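Local structure of alanine racemase (Actinobacillus succinogenes, 3C3K) at residues Arg126-Asn131 against Val183-Ile188; Arg159-Glu164 against Thr175-Lys180; Gly9-Met14 against Asn37-Leu42. The protein is of unknown function but has the two-lobed architecture of periplasmic binding protein-like domains, each lobe built on a parallel beta-sheet flanked by helices. One frame throughout, in Å; residues are numbered along the deposited sequence.

Contact 1: Arg126-Asn131 against Val183-Ile188; sequences RIALIN and VKPDAI
The side chains of Arg126 and Asp186 cross at about a right angle, the guanidinium and carboxylate planes 42° apart. Asp186 OD2 lies over one face of the guanidinium, so its long approach to Arg126 NH1, 3.7 Å, is a charge attraction without an N-H aimed at it. The directed bond runs from Arg126 NE to Lys184 O (2.9 Å), in the guanidinium plane and nearly straight; a chi3 of -33°, short of staggered, brings NE to it. Asp186 suits its place because its short side chain, with CG between backbone N and carbonyl (chi1 58°), meets Arg126 N through OD1 at 2.8 Å, while OD2 also takes Lys125 N. Asp186 N answers with a bond to Arg126 O at 2.9 Å. These bonds lie at the entry to two neighbouring parallel strands, 127-131 and 187-190, in one sheet of the periplasmic binding protein-like fold, where Ala128 N bonds Ala187 O (2.8 Å). Small Ala187 lies on the same face as Ile127, its CB 4.1 Å from Ile127 CG1. On the other face, beneath helix 168-179, the branched chains Ile130 and Ile188 fill the space between sheet and helix, Ile130 CD1 resting 3.8 Å from Ile188 CG2.

Contact 2: Arg159-Glu164 against Thr175-Lys180; sequences RISYAE and TFSLLK
Leu178 reaches from helix 168-179 to strand 159-162 with one methyl, CD2, which settles between two side chains of the strand. Leu178 CD2 lies 3.6 Å from Arg159 CG and 3.7 Å from Ser161 CB, so the leucine branch spans two residues that point the same way from the strand. Its CG stands anti to the carbonyl carbon (chi1 -62°), and although the first bond of the side chain does not aim at the strand, the branched end turns in to meet it. A leucine fits here: it is long enough to bridge the gap between helix and sheet, and it also packs on Ala128 of the adjoining strand.

Ser161 is small enough to let the helix come close, its CA 6.9 Å from that of Leu178. CB gives the apolar contact, while Ser161 OG stands 4.1 Å from Ser177 CB and makes a weak hydrogen bond to Ala174 O, one turn before Leu178.

Arg159 works in two halves. Its aliphatic part slides past Leu178 in the opposite direction, and its charged end carries on past the leucine toward the end of the helix. There a water donates to Leu178 O at 2.8 Å and accepts a weak bond from Arg159 NE at 3.0 Å, linking the strand to the last turn of the helix. NH1 has a further weak bond to Ser181 OG, just beyond the helix.

The short segments run roughly antiparallel, their axes 147° apart and 8.5 Å at closest approach. This is the packing of a beta-alpha-beta crossover in a Rossmann-like sheet: the helix lies against the strand it follows and passes over 127-131 on its way to strand 187-190.

Contact 3: Gly9-Met14 against Asn37-Leu42; sequences GMLLVM and NGYRIL
Met10 and Arg40, Leu11 and Ile41 are partners across 9-14 and 39-42, the two parallel strands of a beta-alpha-beta unit whose connection is helix 21-35. The backbone bonds alternate in direction from strand to strand: Arg40 N gives to Gly9 O, Leu11 N to Arg40 O at 2.9 Å, Leu42 N to Leu11 O and Val13 N to Leu42 O, the last two both 2.8 Å. Gly9 N starts the series on Gly38 O (3.1 Å), where Gly38 turns the chain with a positive phi of 85° that glycine adopts easily. CA-H...O contacts supplement these bonds, the shortest from Met10 CA to Arg40 O.

Apolar packing divides between the two faces. Beneath helix 21-35, Val13 CG2, anti to the carbonyl carbon (chi1 -170°), touches Ile41 CG2 at 3.7 Å, beta-branched residues suited to an extended strand. Helix 239-254 meets Leu11 and Tyr39. On the other face, flexible Met10 reaches along to Leu42, SD 3.7 Å from Leu42 CG, and Ser55 and Cys56 of the second subunit pack over these residues and Arg40, whose charged end pairs with Glu35.

Having no side chain, Gly9 leaves room for the Tyr39 ring, which sends OH on to Asp66. The side chains of Leu11 and Tyr39 cross at about a right angle, Leu11 CD2 approaching the ring obliquely, 3.4 Å from Tyr39 CD1.

In the fold
Contacts 1 and 2 belong to one lobe and contact 3 to the other, on opposite sides of the centre of the chain. Contacts 1 and 2 have centres 8 Å apart and share a sheet: strand 127-131 is flanked by 159-162 and 187-190, with Leu129 N probably bonded to Arg159 O at 2.8 Å, and helix 168-179 of contact 2 packs Thr175 on Ile130 of contact 1. Contact 3 closes earlier in the chain; its centre lies 42 Å from that of contact 1 and 39 Å from that of contact 2, with nearest atoms about 18 and 17 Å away. Of the three, contact 3 alone is touched by the second subunit.

Contact 1: Arg126-Asn131 against Val183-Ile188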
loop_
_atom_site.group_PDB
_atom_site.type_symbol
_atom_site.label_atom_id
_atom_site.label_comp_id
_atom_site.label_asym_id
_atom_site.label_seq_id
_atom_site.Cartn_x
_atom_site.Cartn_y
_atom_site.Cartn_z
ATOM N N ARG B 126 30.410 4.443 10.279
ATOM C CA ARG B 126 30.345 3.751 8.994
ATOM C C ARG B 126 28.892 3.619 8.581
ATOM O O ARG B 126 28.247 2.572 8.834
ATOM C CB ARG B 126 31.017 2.380 9.088
ATOM C CG ARG B 126 32.531 2.481 9.269
ATOM C CD ARG B 126 33.293 1.150 9.665
ATOM N NE ARG B 126 32.581 0.194 10.515
ATOM C CZ ARG B 126 32.543 0.185 11.856
ATOM N NH1 ARG B 126 33.172 1.109 12.575
ATOM N NH2 ARG B 126 31.855 -0.773 12.502
ATOM N N ILE B 127 28.372 4.682 7.976
ATOM C CA ILE B 127 26.969 4.782 7.701
ATOM C C ILE B 127 26.820 4.413 6.227
ATOM O O ILE B 127 27.501 5.007 5.368
ATOM C CB ILE B 127 26.437 6.222 7.969
ATOM C CG1 ILE B 127 26.637 6.612 9.433
ATOM C CG2 ILE B 127 24.920 6.336 7.559
ATOM C CD1 ILE B 127 26.692 8.073 9.692
ATOM N N ALA B 128 25.949 3.456 5.940
ATOM C CA ALA B 128 25.623 2.997 4.571
ATOM C C ALA B 128 24.253 3.548 4.190
ATOM O O ALA B 128 23.456 3.966 5.075
ATOM C CB ALA B 128 25.621 1.397 4.491
ATOM N N LEU B 129 23.999 3.592 2.879
ATOM C CA LEU B 129 22.738 4.033 2.305
ATOM C C LEU B 129 22.131 2.907 1.454
ATOM O O LEU B 129 22.828 2.250 0.660
ATOM C CB LEU B 129 22.943 5.312 1.455
ATOM C CG LEU B 129 21.723 5.944 0.761
ATOM C CD1 LEU B 129 20.909 6.762 1.842
ATOM C CD2 LEU B 129 22.132 6.899 -0.362
ATOM N N ILE B 130 20.855 2.620 1.678
ATOM C CA ILE B 130 20.130 1.769 0.743
ATOM C C ILE B 130 19.282 2.762 -0.078
ATOM O O ILE B 130 18.372 3.444 0.479
ATOM C CB ILE B 130 19.210 0.706 1.449
ATOM C CG1 ILE B 130 20.047 -0.235 2.288
ATOM C CG2 ILE B 130 18.425 -0.138 0.368
ATOM C CD1 ILE B 130 19.267 -1.281 3.046
ATOM N N ASN B 131 19.624 2.915 -1.351
ATOM C CA ASN B 131 18.855 3.821 -2.207
ATOM C C ASN B 131 17.971 2.981 -3.163
ATOM O O ASN B 131 18.079 1.746 -3.189
ATOM C CB ASN B 131 19.811 4.788 -2.934
ATOM C CG ASN B 131 19.145 6.066 -3.364
ATOM O OD1 ASN B 131 17.917 6.146 -3.428
ATOM N ND2 ASN B 131 19.949 7.064 -3.760
ATOM N N VAL B 183 34.863 -4.143 5.495
ATOM C CA VAL B 183 34.347 -3.282 6.564
ATOM C C VAL B 183 32.833 -3.290 6.488
ATOM O O VAL B 183 32.268 -2.985 5.441
ATOM C CB VAL B 183 34.890 -1.834 6.438
ATOM C CG1 VAL B 183 34.364 -0.953 7.590
ATOM C CG2 VAL B 183 36.393 -1.834 6.485
ATOM N N LYS B 184 32.191 -3.667 7.588
ATOM C CA LYS B 184 30.733 -3.633 7.713
ATOM C C LYS B 184 30.177 -2.281 8.238
ATOM O O LYS B 184 30.881 -1.549 8.955
ATOM C CB LYS B 184 30.290 -4.770 8.619
ATOM C CG LYS B 184 31.253 -5.893 8.545
ATOM C CD LYS B 184 30.705 -7.082 7.853
ATOM C CE LYS B 184 30.534 -8.146 8.917
ATOM N NZ LYS B 184 30.037 -9.393 8.311
ATOM N N PRO B 185 28.915 -1.961 7.910
ATOM C CA PRO B 185 28.470 -0.709 8.441
ATOM C C PRO B 185 28.155 -0.824 9.922
ATOM O O PRO B 185 27.938 -1.942 10.447
ATOM C CB PRO B 185 27.193 -0.416 7.639
ATOM C CG PRO B 185 26.628 -1.719 7.355
ATOM C CD PRO B 185 27.866 -2.622 7.106
ATOM N N ASP B 186 28.208 0.309 10.615
ATOM C CA ASP B 186 27.619 0.369 11.923
ATOM C C ASP B 186 26.282 1.122 11.860
ATOM O O ASP B 186 25.677 1.393 12.903
ATOM C CB ASP B 186 28.595 1.000 12.970
ATOM C CG ASP B 186 29.052 2.423 12.603
ATOM O OD1 ASP B 186 28.479 3.007 11.656
ATOM O OD2 ASP B 186 30.020 2.956 13.235
ATOM N N ALA B 187 25.821 1.497 10.664
ATOM C CA ALA B 187 24.521 2.153 10.538
ATOM C C ALA B 187 24.033 2.164 9.131
ATOM O O ALA B 187 24.860 2.203 8.174
ATOM C CB ALA B 187 24.540 3.563 11.093
ATOM N N ILE B 188 22.713 2.000 8.994
ATOM C CA ILE B 188 22.077 1.868 7.686
ATOM C C ILE B 188 20.936 2.859 7.622
ATOM O O ILE B 188 20.016 2.856 8.477
ATOM C CB ILE B 188 21.586 0.415 7.357
ATOM C CG1 ILE B 188 22.779 -0.549 7.144
ATOM C CG2 ILE B 188 20.868 0.418 6.037
ATOM C CD1 ILE B 188 22.399 -2.007 6.998
#

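Contact 2: Arg159-Glu164 against Thr175-Lys180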
loop_
_atom_site.group_PDB
_atom_site.type_symbol
_atom_site.label_atom_id
_atom_site.label_comp_id
_atom_site.label_asym_id
_atom_site.label_seq_id
_atom_site.Cartn_x
_atom_site.Cartn_y
_atom_site.Cartn_z
ATOM N N ARG B 159 29.123 3.886 1.613
ATOM C CA ARG B 159 28.541 2.911 0.754
ATOM C C ARG B 159 27.094 2.858 0.456
ATOM O O ARG B 159 26.250 3.033 1.337
ATOM C CB ARG B 159 29.331 1.644 0.581
ATOM C CG ARG B 159 29.069 0.370 1.298
ATOM C CD ARG B 159 30.104 -0.601 0.596
ATOM N NE ARG B 159 31.147 -1.080 1.531
ATOM C CZ ARG B 159 32.310 -0.459 1.794
ATOM N NH1 ARG B 159 33.151 -0.987 2.683
ATOM N NH2 ARG B 159 32.632 0.696 1.207
ATOM N N ILE B 160 26.805 2.550 -0.795
ATOM C CA ILE B 160 25.440 2.639 -1.272
ATOM C C ILE B 160 25.064 1.339 -1.922
ATOM O O ILE B 160 25.831 0.787 -2.763
ATOM C CB ILE B 160 25.323 3.762 -2.307
ATOM C CG1 ILE B 160 25.761 5.060 -1.678
ATOM C CG2 ILE B 160 23.884 3.853 -2.881
ATOM C CD1 ILE B 160 26.079 6.211 -2.660
ATOM N N SER B 161 23.889 0.839 -1.561
ATOM C CA SER B 161 23.443 -0.356 -2.212
ATOM C C SER B 161 22.050 -0.052 -2.764
ATOM O O SER B 161 21.285 0.645 -2.112
ATOM C CB SER B 161 23.398 -1.448 -1.141
ATOM O OG SER B 161 22.762 -2.595 -1.620
ATOM N N TYR B 162 21.716 -0.532 -3.958
ATOM C CA TYR B 162 20.494 -0.065 -4.603
ATOM C C TYR B 162 19.462 -1.143 -4.561
ATOM O O TYR B 162 19.702 -2.293 -4.977
ATOM C CB TYR B 162 20.719 0.430 -6.054
ATOM C CG TYR B 162 21.573 1.677 -6.119
ATOM C CD1 TYR B 162 20.989 2.925 -6.012
ATOM C CD2 TYR B 162 22.974 1.611 -6.278
ATOM C CE1 TYR B 162 21.735 4.068 -6.038
ATOM C CE2 TYR B 162 23.760 2.798 -6.334
ATOM C CZ TYR B 162 23.107 4.023 -6.203
ATOM O OH TYR B 162 23.761 5.247 -6.186
ATOM N N ALA B 163 18.306 -0.811 -4.000
ATOM C CA ALA B 163 17.262 -1.821 -3.987
ATOM C C ALA B 163 16.605 -1.848 -5.349
ATOM O O ALA B 163 16.264 -0.820 -5.863
ATOM C CB ALA B 163 16.232 -1.524 -2.871
ATOM N N GLU B 164 16.362 -3.008 -5.938
ATOM C CA GLU B 164 15.693 -2.976 -7.258
ATOM C C GLU B 164 14.212 -2.660 -7.158
ATOM O O GLU B 164 13.661 -1.854 -7.929
ATOM C CB GLU B 164 15.883 -4.261 -8.057
ATOM C CG GLU B 164 14.928 -4.282 -9.245
ATOM C CD GLU B 164 15.413 -5.111 -10.420
ATOM O OE1 GLU B 164 15.678 -6.323 -10.236
ATOM O OE2 GLU B 164 15.492 -4.556 -11.540
ATOM N N THR B 175 20.811 -5.132 2.283
ATOM C CA THR B 175 21.527 -5.263 3.508
ATOM C C THR B 175 22.553 -6.401 3.486
ATOM O O THR B 175 23.680 -6.217 3.915
ATOM C CB THR B 175 20.556 -5.379 4.689
ATOM O OG1 THR B 175 19.712 -4.203 4.689
ATOM C CG2 THR B 175 21.311 -5.548 5.973
ATOM N N PHE B 176 22.169 -7.561 3.008
ATOM C CA PHE B 176 23.124 -8.659 2.911
ATOM C C PHE B 176 24.323 -8.213 2.068
ATOM O O PHE B 176 25.449 -8.399 2.459
ATOM C CB PHE B 176 22.454 -9.945 2.383
ATOM C CG PHE B 176 21.579 -10.637 3.431
ATOM C CD1 PHE B 176 22.085 -10.981 4.656
ATOM C CD2 PHE B 176 20.220 -10.888 3.193
ATOM C CE1 PHE B 176 21.280 -11.582 5.596
ATOM C CE2 PHE B 176 19.436 -11.522 4.130
ATOM C CZ PHE B 176 19.933 -11.849 5.301
ATOM N N SER B 177 24.080 -7.499 1.000
ATOM C CA SER B 177 25.158 -7.009 0.141
ATOM C C SER B 177 26.121 -6.090 0.892
ATOM O O SER B 177 27.327 -6.176 0.664
ATOM C CB SER B 177 24.540 -6.273 -1.037
ATOM O OG SER B 177 25.558 -5.763 -1.901
ATOM N N LEU B 178 25.621 -5.247 1.818
ATOM C CA LEU B 178 26.485 -4.305 2.592
ATOM C C LEU B 178 27.249 -4.994 3.700
ATOM O O LEU B 178 28.334 -4.556 4.103
ATOM C CB LEU B 178 25.659 -3.178 3.236
ATOM C CG LEU B 178 24.886 -2.206 2.321
ATOM C CD1 LEU B 178 23.837 -1.500 3.150
ATOM C CD2 LEU B 178 25.800 -1.205 1.645
ATOM N N LEU B 179 26.679 -6.083 4.199
ATOM C CA LEU B 179 27.329 -6.866 5.217
ATOM C C LEU B 179 28.436 -7.695 4.605
ATOM O O LEU B 179 29.334 -8.099 5.323
ATOM C CB LEU B 179 26.346 -7.779 5.927
ATOM C CG LEU B 179 25.300 -6.961 6.726
ATOM C CD1 LEU B 179 24.244 -7.859 7.375
ATOM C CD2 LEU B 179 26.005 -6.140 7.779
ATOM N N LYS B 180 28.362 -7.962 3.298
ATOM C CA LYS B 180 29.380 -8.806 2.652
ATOM C C LYS B 180 30.530 -7.934 2.211
ATOM O O LYS B 180 30.631 -7.565 1.037
ATOM C CB LYS B 180 28.798 -9.527 1.433
ATOM C CG LYS B 180 28.445 -10.972 1.670
ATOM C CD LYS B 180 28.106 -11.644 0.296
ATOM C CE LYS B 180 28.137 -13.227 0.399
ATOM N NZ LYS B 180 27.882 -13.935 -0.906
HETATM O O HOH W 1 30.014 -2.343 4.055
#

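Contact 3: Gly9-Met14 against Asn37-Leu42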
loop_
_atom_site.group_PDB
_atom_site.type_symbol
_atom_site.label_atom_id
_atom_site.label_comp_id
_atom_site.label_asym_id
_atom_site.label_seq_id
_atom_site.Cartn_x
_atom_site.Cartn_y
_atom_site.Cartn_z
ATOM N N GLY B 9 -16.604 17.076 -11.193
ATOM C CA GLY B 9 -15.471 16.830 -12.071
ATOM C C GLY B 9 -14.642 15.651 -11.624
ATOM O O GLY B 9 -14.944 15.027 -10.637
ATOM N N MET B 10 -13.576 15.372 -12.364
ATOM C CA MET B 10 -12.573 14.433 -11.916
ATOM C C MET B 10 -11.194 15.077 -12.087
ATOM O O MET B 10 -10.935 15.903 -13.007
ATOM C CB MET B 10 -12.638 13.075 -12.677
ATOM C CG MET B 10 -13.876 12.172 -12.334
ATOM S SD MET B 10 -13.866 10.453 -12.982
ATOM C CE MET B 10 -14.241 10.711 -14.691
ATOM N N LEU B 11 -10.304 14.665 -11.197
ATOM C CA LEU B 11 -8.884 14.973 -11.295
ATOM C C LEU B 11 -8.077 13.685 -11.513
ATOM O O LEU B 11 -8.429 12.625 -10.949
ATOM C CB LEU B 11 -8.451 15.647 -10.019
ATOM C CG LEU B 11 -9.335 16.761 -9.451
ATOM C CD1 LEU B 11 -8.717 17.195 -8.170
ATOM C CD2 LEU B 11 -9.398 17.941 -10.468
ATOM N N LEU B 12 -7.058 13.776 -12.349
ATOM C CA LEU B 12 -6.086 12.704 -12.576
ATOM C C LEU B 12 -4.896 12.777 -11.597
ATOM O O LEU B 12 -4.181 13.800 -11.531
ATOM C CB LEU B 12 -5.571 12.740 -14.034
ATOM C CG LEU B 12 -4.458 11.753 -14.430
ATOM C CD1 LEU B 12 -4.916 10.279 -14.270
ATOM C CD2 LEU B 12 -4.084 11.963 -15.834
ATOM N N VAL B 13 -4.660 11.693 -10.844
ATOM C CA VAL B 13 -3.391 11.559 -10.123
ATOM C C VAL B 13 -2.484 10.540 -10.798
ATOM O O VAL B 13 -2.880 9.402 -10.995
ATOM C CB VAL B 13 -3.634 11.182 -8.658
ATOM C CG1 VAL B 13 -2.349 11.269 -7.837
ATOM C CG2 VAL B 13 -4.740 12.089 -8.048
ATOM N N MET B 14 -1.264 10.954 -11.140
ATOM C CA MET B 14 -0.245 10.079 -11.708
ATOM C C MET B 14 0.657 9.670 -10.567
ATOM O O MET B 14 1.479 10.463 -10.101
ATOM C CB MET B 14 0.537 10.831 -12.801
ATOM C CG MET B 14 -0.186 10.888 -14.196
ATOM S SD MET B 14 0.549 11.955 -15.538
ATOM C CE MET B 14 1.380 13.019 -14.598
ATOM N N ASN B 37 -14.594 19.681 -2.668
ATOM C CA ASN B 37 -14.639 20.680 -3.703
ATOM C C ASN B 37 -15.295 20.222 -4.967
ATOM O O ASN B 37 -15.101 20.866 -5.998
ATOM C CB ASN B 37 -13.238 21.166 -3.968
ATOM C CG ASN B 37 -12.761 22.085 -2.878
ATOM O OD1 ASN B 37 -13.111 23.255 -2.869
ATOM N ND2 ASN B 37 -11.971 21.575 -1.952
ATOM N N GLY B 38 -16.025 19.101 -4.909
ATOM C CA GLY B 38 -16.840 18.663 -6.033
ATOM C C GLY B 38 -16.040 17.846 -7.033
ATOM O O GLY B 38 -16.377 17.764 -8.230
ATOM N N TYR B 39 -14.977 17.225 -6.574
ATOM C CA TYR B 39 -14.196 16.378 -7.484
ATOM C C TYR B 39 -14.070 14.991 -6.943
ATOM O O TYR B 39 -13.988 14.822 -5.742
ATOM C CB TYR B 39 -12.807 16.973 -7.677
ATOM C CG TYR B 39 -12.826 18.206 -8.529
ATOM C CD1 TYR B 39 -12.738 18.115 -9.923
ATOM C CD2 TYR B 39 -12.886 19.467 -7.961
ATOM C CE1 TYR B 39 -12.793 19.230 -10.723
ATOM C CE2 TYR B 39 -12.944 20.600 -8.767
ATOM C CZ TYR B 39 -12.864 20.454 -10.150
ATOM O OH TYR B 39 -12.887 21.551 -10.964
ATOM N N ARG B 40 -14.047 14.015 -7.851
ATOM C CA ARG B 40 -13.576 12.670 -7.576
ATOM C C ARG B 40 -12.247 12.407 -8.314
ATOM O O ARG B 40 -11.826 13.181 -9.181
ATOM C CB ARG B 40 -14.624 11.628 -8.036
ATOM C CG ARG B 40 -16.044 11.922 -7.585
ATOM C CD ARG B 40 -16.111 11.713 -6.092
ATOM N NE ARG B 40 -17.456 11.882 -5.579
ATOM C CZ ARG B 40 -17.851 11.555 -4.356
ATOM N NH1 ARG B 40 -17.000 11.072 -3.452
ATOM N NH2 ARG B 40 -19.104 11.791 -4.022
ATOM N N ILE B 41 -11.601 11.305 -7.978
ATOM C CA ILE B 41 -10.202 11.133 -8.304
ATOM C C ILE B 41 -9.999 9.917 -9.199
ATOM O O ILE B 41 -10.500 8.841 -8.903
ATOM C CB ILE B 41 -9.408 10.954 -6.961
ATOM C CG1 ILE B 41 -9.503 12.233 -6.070
ATOM C CG2 ILE B 41 -7.990 10.567 -7.193
ATOM C CD1 ILE B 41 -8.899 13.454 -6.732
ATOM N N LEU B 42 -9.270 10.073 -10.300
ATOM C CA LEU B 42 -8.857 8.898 -11.061
ATOM C C LEU B 42 -7.361 8.739 -10.886
ATOM O O LEU B 42 -6.609 9.753 -10.932
ATOM C CB LEU B 42 -9.185 9.039 -12.520
ATOM C CG LEU B 42 -10.582 8.785 -13.055
ATOM C CD1 LEU B 42 -10.531 9.110 -14.536
ATOM C CD2 LEU B 42 -11.054 7.358 -12.806
#